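PDB 5IJX: tyrosine--tRNA ligase, mitochondrial from Coccidioides posadasii, which probably joins L-tyrosine to mitochondrial tRNA(Tyr) at the expense of ATP, here represented by its class I catalytic part with tyrosine bound. Local coordinates for residues S49-R54 against D241-I246; V235-S240 against I281-L286; I111-G116 against F215-M220. All coordinates share one frame; numbering follows the deposited sequence.

How the contacts relate
All three contacts belong to the class I catalytic domain. Contacts 1 and 2 lie side by side, their centres about 8 Å apart, where strand 49-51 borders strand 279-283 and helix 243-259 packs on the same sheet; along the chain their segments alternate. Contact 3 is nested inside the loop closed by contact 1 and comes before contact 2. Its centre is about 16 Å from that of contact 1 and about 17 Å from that of contact 2, and it lies in a loop and at the start of helix 217-229. Q242 of contact 1 meets D113 of contact 3, and both hold the amino group of the bound tyrosine, while Q236 of contact 2 lines the same tyrosine pocket.

Contact 1 (S49-R54 against D241-I246); sequences SVVGQR and DQYGNI. With TYR (tyrosine), chain B.
With CG anti to the backbone N (chi1 -177°), Y243 sends its ring from the first turn of helix 243-259 toward strand 49-51, where S49 and V51 receive it. In V51, chi1 of -158° puts CG1 anti to the backbone N and leaves CG2 facing the helix, anti to the carbonyl carbon; this methyl does most of the touching, 3.8 Å from Y243 CD1 and 3.7 Å from I246 CG2. A branched valine suits a strand and touches both ring and isoleucine. S49 OG approaches the same ring obliquely, 3.8 Å from Y243 CD1, but its polar partner is T282 OG1 on the neighbouring strand. The small hydroxyl leaves room for the ring. The arrangement is a helix laid on the edge of the Rossmann-type nucleotide-binding sheet of class I synthetases, whose antiparallel outer strand within this chain is 49-51.

Just before the helix, Q242 belongs to the tyrosine pocket. Its bent chain brings OE1 to the amino group, with the ligand N donating to Q242 OE1 at 2.8 Å. At the other end of the amide, Q242 NE2 gives a nearly straight bond (170°) to D241 OD2, 3.1 Å away and met from above the carboxylate plane, and also reaches D113 OD2. N245 ND2 and Q221 NE2 donate to Q242 OE1 too, the former from above the carbonyl plane.

Contact 2 (V235-S240 against I281-L286); sequences VQVGGS and ITTPLL
V237 and I281 stand on the same face of the sheet as a parallel pair, while T282 turns to the other face beside G238. On the face of V237 and I281, V235 CG1 comes within 3.9 Å of I281 CD1, the two branched chains crossing obliquely, and V237 CG2 lies 4.3 Å from I281 CB. Branched valine and isoleucine suit such extended, buried positions.

Three backbone bonds fasten the strands: I281 N to Q236 O (2.9 Å), G238 N to I281 O (2.9 Å) and T283 N to G238 O (3.0 Å). G238, with no side chain, lets I246 of helix 243-259 come close over the strand. Past the paired strands, S240 CB packs against L285 CG at 3.5 Å, so the end of the leucine covers the turn that follows the strand. Q236, on the face of T282, extends toward the tyrosine pocket, with OE1 bonded to Q221.

This is the parallel pair of a beta-alpha-beta unit, strand 233-239 being joined to strand 279-283 through helix 243-259. That helix covers T282 with Y243 and I246, and Q236 with I246; helix 84-95 packs on V237 and T283, and strands 67-72 and 49-51 continue the sheet beyond the pair.

Contact 3 (I111-G116 against F215-M220); sequences IGDPTG and FCYPIM. With TYR (tyrosine), chain B.
Y217, I111 and D113 have the most surface buried here, and the tyrosine ring is their meeting place. D113 lies across one face: its CA stands 3.5 Å from the centroid of the Y217 ring, 12° off the normal, a CH-pi contact. With CG anti to the backbone N (chi1 -168°), the D113 carboxylate follows the ring, their planes 15° apart. An Asx turn, D113 OD1 accepting from T115 N at 3.3 Å, fixes the carboxylate from above its plane.

The two polar ends converge on the bound tyrosine, whose N donates to D113 OD2 at 2.9 Å and to Y217 OH at 3.3 Å. Loop and helix start thus form the pocket wall that receives the substrate's amino group. Aspartate suits this place as an acceptor, and the phenol can take part while its flat ring packs against D113; its hydroxyl also bonds with D73.

I111 meets the ring edge with CG2, 4.3 Å from Y217 CD1, and places CD1 3.5 Å from the SE of M220, a selenomethionine. The 111-116 loop rests on the start of helix 217-229, with helices 198-205 and 243-259 alongside and L178 of the second subunit packed on M220.

Contact 1 (S49-R54 against D241-I246)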
# COMPACT_ATOMS: atom_id res chain seq x y z
N SER A 49 23.73 8.84 18.11
CA SER A 49 23.16 10.14 17.79
C SER A 49 21.68 10.13 18.14
O SER A 49 21.08 9.07 18.35
CB SER A 49 23.37 10.52 16.32
OG SER A 49 22.43 9.87 15.49
N VAL A 50 21.10 11.32 18.20
CA VAL A 50 19.68 11.52 18.46
C VAL A 50 19.02 11.98 17.17
O VAL A 50 19.53 12.88 16.49
CB VAL A 50 19.44 12.54 19.58
CG1 VAL A 50 17.96 12.87 19.70
CG2 VAL A 50 19.99 12.02 20.90
N VAL A 51 17.89 11.37 16.83
CA VAL A 51 17.05 11.83 15.73
C VAL A 51 16.00 12.75 16.33
O VAL A 51 15.11 12.30 17.07
CB VAL A 51 16.42 10.67 14.96
CG1 VAL A 51 16.02 11.12 13.56
CG2 VAL A 51 17.37 9.48 14.89
N GLY A 52 16.10 14.04 16.03
CA GLY A 52 15.35 15.08 16.70
C GLY A 52 16.28 15.95 17.54
O GLY A 52 17.49 15.73 17.62
N GLN A 53 15.68 16.95 18.17
CA GLN A 53 16.43 17.82 19.07
C GLN A 53 16.79 17.05 20.34
O GLN A 53 15.91 16.52 21.02
CB GLN A 53 15.63 19.08 19.40
CG GLN A 53 15.90 20.24 18.45
CD GLN A 53 15.35 21.55 18.97
OE1 GLN A 53 14.78 21.62 20.05
NE2 GLN A 53 15.51 22.61 18.18
N ARG A 54 18.08 16.98 20.64
CA ARG A 54 18.56 16.16 21.75
C ARG A 54 17.96 16.63 23.08
O ARG A 54 17.38 15.84 23.83
CB ARG A 54 20.09 16.20 21.79
CG ARG A 54 20.72 15.34 22.87
CD ARG A 54 21.01 16.15 24.13
NE ARG A 54 21.61 15.34 25.18
CZ ARG A 54 21.43 15.53 26.48
NH1 ARG A 54 20.65 16.52 26.92
NH2 ARG A 54 22.03 14.74 27.35
N ASP A 241 22.92 2.48 11.12
CA ASP A 241 22.43 2.33 9.75
C ASP A 241 20.95 2.70 9.64
O ASP A 241 20.50 3.11 8.56
CB ASP A 241 22.65 0.90 9.28
CG ASP A 241 21.86 -0.11 10.11
OD1 ASP A 241 22.23 -0.33 11.28
OD2 ASP A 241 20.88 -0.68 9.59
N GLN A 242 20.19 2.56 10.72
CA GLN A 242 18.76 2.79 10.68
C GLN A 242 18.38 4.26 10.81
O GLN A 242 17.18 4.57 10.77
CB GLN A 242 18.07 1.98 11.77
CG GLN A 242 18.08 0.48 11.51
CD GLN A 242 17.18 0.09 10.35
OE1 GLN A 242 15.96 0.29 10.41
NE2 GLN A 242 17.76 -0.46 9.30
N TYR A 243 19.36 5.15 10.96
CA TYR A 243 19.06 6.58 11.10
C TYR A 243 18.02 7.03 10.08
O TYR A 243 16.97 7.58 10.44
CB TYR A 243 20.35 7.39 10.96
CG TYR A 243 20.17 8.88 11.15
CD1 TYR A 243 20.31 9.46 12.41
CD2 TYR A 243 19.88 9.72 10.08
CE1 TYR A 243 20.16 10.82 12.59
CE2 TYR A 243 19.73 11.08 10.26
CZ TYR A 243 19.87 11.63 11.51
OH TYR A 243 19.71 12.98 11.69
N GLY A 244 18.30 6.81 8.80
CA GLY A 244 17.39 7.25 7.76
C GLY A 244 15.98 6.74 7.96
O GLY A 244 15.01 7.48 7.77
N ASN A 245 15.84 5.47 8.34
CA ASN A 245 14.51 4.91 8.55
C ASN A 245 13.82 5.54 9.75
O ASN A 245 12.59 5.69 9.75
CB ASN A 245 14.59 3.39 8.72
CG ASN A 245 14.86 2.67 7.42
OD1 ASN A 245 14.76 3.25 6.34
ND2 ASN A 245 15.20 1.39 7.52
N ILE A 246 14.58 5.92 10.77
CA ILE A 246 13.98 6.50 11.97
C ILE A 246 13.52 7.92 11.69
O ILE A 246 12.38 8.29 11.98
CB ILE A 246 14.98 6.44 13.14
CG1 ILE A 246 15.17 4.98 13.57
CG2 ILE A 246 14.48 7.28 14.30
CD1 ILE A 246 16.28 4.77 14.58
N TYR B . 14.96 -2.21 9.68
CA TYR B . 15.34 -3.12 10.75
C TYR B . 16.52 -4.00 10.31
O TYR B . 17.29 -4.49 11.14
CB TYR B . 14.15 -4.00 11.16
CG TYR B . 12.91 -3.23 11.55
CD1 TYR B . 12.99 -2.03 12.25
CD2 TYR B . 11.64 -3.70 11.23
CE1 TYR B . 11.85 -1.32 12.61
CE2 TYR B . 10.50 -3.01 11.58
CZ TYR B . 10.61 -1.82 12.27
OH TYR B . 9.47 -1.13 12.62
OXT TYR B . 16.71 -4.25 9.12

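Contact 2 (V235-S240 against I281-L286)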
# COMPACT_ATOMS: atom_id res chain seq x y z
N VAL A 235 9.68 6.88 21.23
CA VAL A 235 11.09 6.86 20.84
C VAL A 235 11.37 5.56 20.10
O VAL A 235 11.04 4.48 20.60
CB VAL A 235 12.02 6.99 22.07
CG1 VAL A 235 13.46 7.13 21.62
CG2 VAL A 235 11.60 8.17 22.93
N GLN A 236 11.97 5.67 18.92
CA GLN A 236 12.43 4.49 18.20
C GLN A 236 13.95 4.40 18.30
O GLN A 236 14.65 5.39 18.05
CB GLN A 236 12.01 4.51 16.72
CG GLN A 236 12.32 3.18 16.01
CD GLN A 236 11.94 3.15 14.53
OE1 GLN A 236 12.32 2.23 13.81
NE2 GLN A 236 11.19 4.15 14.07
N VAL A 237 14.44 3.22 18.67
CA VAL A 237 15.87 2.98 18.84
C VAL A 237 16.33 2.02 17.75
O VAL A 237 15.62 1.06 17.42
CB VAL A 237 16.17 2.40 20.24
CG1 VAL A 237 17.68 2.27 20.44
CG2 VAL A 237 15.55 3.26 21.33
N GLY A 238 17.51 2.28 17.21
CA GLY A 238 18.05 1.39 16.20
C GLY A 238 19.55 1.54 16.08
O GLY A 238 20.18 2.37 16.75
N GLY A 239 20.13 0.70 15.23
CA GLY A 239 21.53 0.85 14.88
C GLY A 239 21.75 2.11 14.06
O GLY A 239 20.83 2.74 13.55
N SER A 240 23.03 2.49 13.95
CA SER A 240 23.37 3.69 13.19
C SER A 240 22.80 3.63 11.78
O SER A 240 22.22 4.62 11.30
CB SER A 240 24.89 3.86 13.14
OG SER A 240 25.23 5.10 12.55
N ILE A 281 16.73 7.33 18.60
CA ILE A 281 18.07 7.14 19.13
C ILE A 281 18.78 6.09 18.28
O ILE A 281 18.21 5.03 18.00
CB ILE A 281 18.07 6.72 20.61
CG1 ILE A 281 17.32 7.76 21.45
CG2 ILE A 281 19.50 6.57 21.12
CD1 ILE A 281 17.13 7.35 22.90
N THR A 282 20.01 6.39 17.88
CA THR A 282 20.85 5.47 17.12
C THR A 282 22.09 5.15 17.94
O THR A 282 22.74 6.05 18.48
CB THR A 282 21.25 6.06 15.77
OG1 THR A 282 21.94 7.30 15.96
CG2 THR A 282 20.03 6.27 14.88
N THR A 283 22.40 3.86 18.03
CA THR A 283 23.54 3.34 18.77
C THR A 283 24.76 3.25 17.87
O THR A 283 24.65 3.29 16.64
CB THR A 283 23.23 1.96 19.33
OG1 THR A 283 23.16 1.02 18.25
CG2 THR A 283 21.90 1.96 20.07
N PRO A 284 25.95 3.12 18.45
CA PRO A 284 27.15 2.89 17.63
C PRO A 284 27.07 1.61 16.82
O PRO A 284 26.07 0.88 16.88
CB PRO A 284 28.28 2.82 18.67
CG PRO A 284 27.76 3.60 19.84
CD PRO A 284 26.29 3.35 19.87
N LEU A 285 28.11 1.33 16.05
CA LEU A 285 28.20 0.12 15.24
C LEU A 285 29.41 -0.69 15.68
O LEU A 285 30.52 -0.14 15.81
CB LEU A 285 28.30 0.45 13.75
CG LEU A 285 27.06 1.08 13.11
CD1 LEU A 285 27.38 1.55 11.70
CD2 LEU A 285 25.90 0.11 13.10
N LEU A 286 29.21 -1.98 15.92
CA LEU A 286 30.27 -2.87 16.36
C LEU A 286 31.01 -3.44 15.16
O LEU A 286 30.41 -3.71 14.11
CB LEU A 286 29.71 -4.00 17.22

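Contact 3 (I111-G116 against F215-M220)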
# COMPACT_ATOMS: atom_id res chain seq x y z
N ILE A 111 10.10 -8.60 2.70
CA ILE A 111 10.56 -7.68 1.67
C ILE A 111 12.05 -7.40 1.79
O ILE A 111 12.75 -7.27 0.79
CB ILE A 111 9.75 -6.37 1.72
CG1 ILE A 111 8.26 -6.65 1.46
CG2 ILE A 111 10.28 -5.37 0.71
CD1 ILE A 111 7.36 -5.48 1.77
N GLY A 112 12.55 -7.29 3.02
CA GLY A 112 13.95 -6.99 3.25
C GLY A 112 14.22 -5.50 3.25
O GLY A 112 13.82 -4.80 2.32
N ASP A 113 14.89 -5.02 4.28
CA ASP A 113 15.20 -3.60 4.37
C ASP A 113 16.23 -3.24 3.31
O ASP A 113 17.35 -3.78 3.33
CB ASP A 113 15.74 -3.27 5.76
CG ASP A 113 15.81 -1.78 6.01
OD1 ASP A 113 15.58 -1.00 5.06
OD2 ASP A 113 16.09 -1.37 7.16
N PRO A 114 15.92 -2.34 2.36
CA PRO A 114 16.89 -2.03 1.30
C PRO A 114 18.06 -1.16 1.75
O PRO A 114 18.89 -0.81 0.91
CB PRO A 114 16.04 -1.30 0.26
CG PRO A 114 14.92 -0.71 1.03
CD PRO A 114 14.63 -1.68 2.13
N THR A 115 18.16 -0.80 3.02
CA THR A 115 19.36 -0.12 3.51
C THR A 115 20.29 -1.15 4.13
O THR A 115 19.83 -2.00 4.90
CB THR A 115 19.03 0.98 4.56
OG1 THR A 115 20.23 1.67 4.94
CG2 THR A 115 18.40 0.39 5.79
N GLY A 116 21.59 -1.14 3.83
CA GLY A 116 22.24 -0.23 2.90
C GLY A 116 22.59 -0.92 1.59
O GLY A 116 23.55 -0.54 0.93
N PHE A 215 10.71 -0.23 -2.40
CA PHE A 215 10.61 1.22 -2.27
C PHE A 215 9.69 1.62 -1.12
O PHE A 215 9.91 2.66 -0.49
CB PHE A 215 10.11 1.81 -3.59
CG PHE A 215 9.95 3.30 -3.57
CD1 PHE A 215 11.05 4.13 -3.54
CD2 PHE A 215 8.69 3.87 -3.61
CE1 PHE A 215 10.90 5.51 -3.53
CE2 PHE A 215 8.53 5.24 -3.61
CZ PHE A 215 9.64 6.06 -3.56
N CYS A 216 8.68 0.81 -0.83
CA CYS A 216 7.71 1.11 0.21
C CYS A 216 8.10 0.57 1.58
O CYS A 216 7.34 0.73 2.54
CB CYS A 216 6.33 0.56 -0.18
SG CYS A 216 5.62 1.34 -1.65
N TYR A 217 9.27 -0.06 1.70
CA TYR A 217 9.70 -0.57 3.00
C TYR A 217 9.72 0.52 4.07
O TYR A 217 9.10 0.32 5.13
CB TYR A 217 11.08 -1.23 2.86
CG TYR A 217 11.56 -1.89 4.13
CD1 TYR A 217 11.39 -3.25 4.34
CD2 TYR A 217 12.19 -1.14 5.13
CE1 TYR A 217 11.83 -3.85 5.50
CE2 TYR A 217 12.62 -1.74 6.29
CZ TYR A 217 12.45 -3.09 6.47
OH TYR A 217 12.89 -3.68 7.63
N PRO A 218 10.39 1.66 3.88
CA PRO A 218 10.38 2.68 4.94
C PRO A 218 8.99 3.18 5.27
O PRO A 218 8.78 3.67 6.39
CB PRO A 218 11.26 3.80 4.36
CG PRO A 218 11.19 3.61 2.88
CD PRO A 218 11.08 2.13 2.66
N ILE A 219 8.04 3.07 4.35
CA ILE A 219 6.66 3.41 4.69
C ILE A 219 6.11 2.41 5.69
O ILE A 219 5.50 2.78 6.70
CB ILE A 219 5.79 3.47 3.42
CG1 ILE A 219 6.37 4.50 2.45
CG2 ILE A 219 4.36 3.83 3.81
CD1 ILE A 219 5.60 4.62 1.16
N MSE A 220 6.31 1.12 5.43
CA MSE A 220 5.81 0.10 6.35
C MSE A 220 6.42 0.29 7.72
O MSE A 220 5.73 0.22 8.74
CB MSE A 220 6.11 -1.30 5.83
CG MSE A 220 5.40 -1.64 4.53
SE MSE A 220 5.67 -3.50 4.05
CE MSE A 220 4.27 -4.31 5.13
N TYR B . 14.96 -2.21 9.68
CA TYR B . 15.34 -3.12 10.75
C TYR B . 16.52 -4.00 10.31
O TYR B . 17.29 -4.49 11.14
CB TYR B . 14.15 -4.00 11.16
CG TYR B . 12.91 -3.23 11.55
CD1 TYR B . 12.99 -2.03 12.25
CD2 TYR B . 11.64 -3.70 11.23
CE1 TYR B . 11.85 -1.32 12.61
CE2 TYR B . 10.50 -3.01 11.58
CZ TYR B . 10.61 -1.82 12.27
OH TYR B . 9.47 -1.13 12.62
OXT TYR B . 16.71 -4.25 9.12